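Thioredoxin (Thermosipho africanus, PDB 6MOS) probably acts as a thiol-disulfide oxidoreductase, reducing disulfide bonds in partner proteins through a redox-active pair of cysteines. Local coordinates at residues Glu31-Asp36 against Thr81-Asp86. Numbering follows the deposited sequence.
Sequences EYFKND and TVIILD
The two central strands of the thioredoxin sheet meet here, Glu31-Lys34 running antiparallel to Thr81-Asp86. Glu31 pairs with Ile83 through two nearly straight hydrogen bonds, Glu31 N to Ile83 O and Ile83 N to Glu31 O, both 2.9 Å. Phe33 N donates a hydrogen bond of 2.9 Å to Thr81 O; the return one, Thr81 N to Phe33 O, is longer at 3.3 Å. Tyr32 and Val82 form the non-hydrogen-bonded pair between them. Phe33 shares a sheet face with Glu31, Thr81 and Ile83. Its CG stands anti to the carbonyl carbon (chi1 -61°), which brings CE1 to 3.6 Å from Ile83 CD1 and sets the ring edge by Thr81 O. Phe33 CD1 lies 4.0 Å from Thr81 CG2. With alanine in place of Phe33 the ring is gone, which would probably leave a gap beside Ile83 CD1 and Thr81 CG2. On the other face of this thioredoxin fold, Tyr32 packs against helix 39-55, which carries Cys41 of the Cys38-Cys41 disulfide. There Val82 CG2 meets the Tyr32 ring edge at CD1, 3.8 Å away, and Tyr32 OH hydrogen-bonds Cys41 O. Back on the Phe33 face, Leu85 CD1 lies 3.8 Å from Glu31 CD. Glu31 OE1 hydrogen-bonds Tyr70 OH, and OE2 forms a salt bridge with Lys29 NZ.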
loop_
_atom_site.group_PDB
_atom_site.type_symbol
_atom_site.label_atom_id
_atom_site.label_comp_id
_atom_site.label_asym_id
_atom_site.label_seq_id
_atom_site.Cartn_x
_atom_site.Cartn_y
_atom_site.Cartn_z
ATOM N N GLU A 31 -0.848 3.593 -0.779
ATOM C CA GLU A 31 -0.193 3.579 -2.080
ATOM C C GLU A 31 0.250 2.150 -2.357
ATOM O O GLU A 31 0.968 1.560 -1.547
ATOM C CB GLU A 31 0.986 4.550 -2.113
ATOM C CG GLU A 31 0.469 6.017 -2.196
ATOM C CD GLU A 31 1.560 7.072 -2.289
ATOM O OE1 GLU A 31 2.729 6.741 -2.089
ATOM O OE2 GLU A 31 1.237 8.271 -2.543
ATOM N N TYR A 32 -0.204 1.596 -3.482
ATOM C CA TYR A 32 0.042 0.201 -3.843
ATOM C C TYR A 32 0.882 0.201 -5.111
ATOM O O TYR A 32 0.403 0.625 -6.163
ATOM C CB TYR A 32 -1.279 -0.526 -4.067
ATOM C CG TYR A 32 -1.128 -1.993 -4.374
ATOM C CD1 TYR A 32 -0.815 -2.886 -3.372
ATOM C CD2 TYR A 32 -1.320 -2.479 -5.660
ATOM C CE1 TYR A 32 -0.664 -4.231 -3.646
ATOM C CE2 TYR A 32 -1.172 -3.833 -5.950
ATOM C CZ TYR A 32 -0.845 -4.699 -4.934
ATOM O OH TYR A 32 -0.703 -6.053 -5.192
ATOM N N PHE A 33 2.122 -0.273 -5.018
ATOM C CA PHE A 33 3.049 -0.273 -6.147
ATOM C C PHE A 33 3.071 -1.654 -6.781
ATOM O O PHE A 33 3.259 -2.657 -6.086
ATOM C CB PHE A 33 4.458 0.133 -5.714
ATOM C CG PHE A 33 4.535 1.519 -5.121
ATOM C CD1 PHE A 33 4.281 1.726 -3.771
ATOM C CD2 PHE A 33 4.865 2.608 -5.915
ATOM C CE1 PHE A 33 4.352 3.004 -3.215
ATOM C CE2 PHE A 33 4.937 3.893 -5.372
ATOM C CZ PHE A 33 4.679 4.091 -4.026
ATOM N N LYS A 34 2.876 -1.705 -8.098
ATOM C CA LYS A 34 2.726 -2.984 -8.777
ATOM C C LYS A 34 3.327 -2.889 -10.172
ATOM O O LYS A 34 3.731 -1.821 -10.632
ATOM C CB LYS A 34 1.243 -3.403 -8.837
ATOM C CG LYS A 34 0.288 -2.386 -9.516
ATOM C CD LYS A 34 0.245 -2.579 -11.046
ATOM C CE LYS A 34 -0.768 -1.661 -11.717
ATOM N NZ LYS A 34 -0.944 -2.069 -13.147
ATOM N N ASN A 35 3.395 -4.034 -10.842
ATOM C CA ASN A 35 3.466 -4.032 -12.292
ATOM C C ASN A 35 2.590 -5.169 -12.793
ATOM O O ASN A 35 2.107 -6.001 -12.014
ATOM C CB ASN A 35 4.913 -4.092 -12.790
ATOM C CG ASN A 35 5.561 -5.423 -12.567
ATOM O OD1 ASN A 35 5.012 -6.467 -12.906
ATOM N ND2 ASN A 35 6.758 -5.390 -12.003
ATOM N N ASP A 36 2.330 -5.185 -14.092
ATOM C CA ASP A 36 1.330 -6.125 -14.568
ATOM C C ASP A 36 1.918 -7.498 -14.867
ATOM O O ASP A 36 1.178 -8.395 -15.280
ATOM C CB ASP A 36 0.597 -5.555 -15.786
ATOM C CG ASP A 36 -0.506 -4.580 -15.390
ATOM O OD1 ASP A 36 -0.960 -4.626 -14.222
ATOM O OD2 ASP A 36 -0.927 -3.767 -16.238
ATOM N N THR A 81 4.732 -3.346 -3.272
ATOM C CA THR A 81 5.093 -2.550 -2.110
ATOM C C THR A 81 3.843 -1.804 -1.675
ATOM O O THR A 81 3.091 -1.311 -2.517
ATOM C CB THR A 81 6.251 -1.562 -2.392
ATOM O OG1 THR A 81 7.487 -2.268 -2.601
ATOM C CG2 THR A 81 6.430 -0.572 -1.241
ATOM N N VAL A 82 3.596 -1.770 -0.370
ATOM C CA VAL A 82 2.444 -1.077 0.197
ATOM C C VAL A 82 2.964 0.004 1.129
ATOM O O VAL A 82 3.785 -0.273 2.007
ATOM C CB VAL A 82 1.500 -2.037 0.947
ATOM C CG1 VAL A 82 0.375 -1.253 1.595
ATOM C CG2 VAL A 82 0.923 -3.062 -0.005
ATOM N N ILE A 83 2.502 1.239 0.935
ATOM C CA ILE A 83 2.867 2.332 1.824
ATOM C C ILE A 83 1.575 2.892 2.394
ATOM O O ILE A 83 0.656 3.217 1.639
ATOM C CB ILE A 83 3.678 3.422 1.100
ATOM C CG1 ILE A 83 4.966 2.837 0.505
ATOM C CG2 ILE A 83 4.054 4.543 2.060
ATOM C CD1 ILE A 83 5.881 3.886 -0.086
ATOM N N ILE A 84 1.476 2.943 3.721
ATOM C CA ILE A 84 0.359 3.598 4.392
ATOM C C ILE A 84 0.806 4.998 4.789
ATOM O O ILE A 84 1.892 5.174 5.357
ATOM C CB ILE A 84 -0.111 2.782 5.609
ATOM C CG1 ILE A 84 -0.426 1.342 5.178
ATOM C CG2 ILE A 84 -1.330 3.432 6.233
ATOM C CD1 ILE A 84 -0.738 0.403 6.329
ATOM N N LEU A 85 -0.004 6.002 4.467
ATOM C CA LEU A 85 0.363 7.379 4.753
ATOM C C LEU A 85 -0.776 8.094 5.460
ATOM O O LEU A 85 -1.946 7.717 5.342
ATOM C CB LEU A 85 0.733 8.161 3.481
ATOM C CG LEU A 85 1.883 7.616 2.636
ATOM C CD1 LEU A 85 1.339 6.798 1.473
ATOM C CD2 LEU A 85 2.789 8.726 2.145
ATOM N N ASP A 86 -0.406 9.150 6.180
ATOM C CA ASP A 86 -1.354 10.064 6.802
ATOM C C ASP A 86 -0.786 11.468 6.672
ATOM O O ASP A 86 0.297 11.743 7.194
ATOM C CB ASP A 86 -1.582 9.705 8.269
ATOM C CG ASP A 86 -2.638 10.568 8.927
ATOM O OD1 ASP A 86 -3.389 11.255 8.200
ATOM O OD2 ASP A 86 -2.718 10.553 10.171
#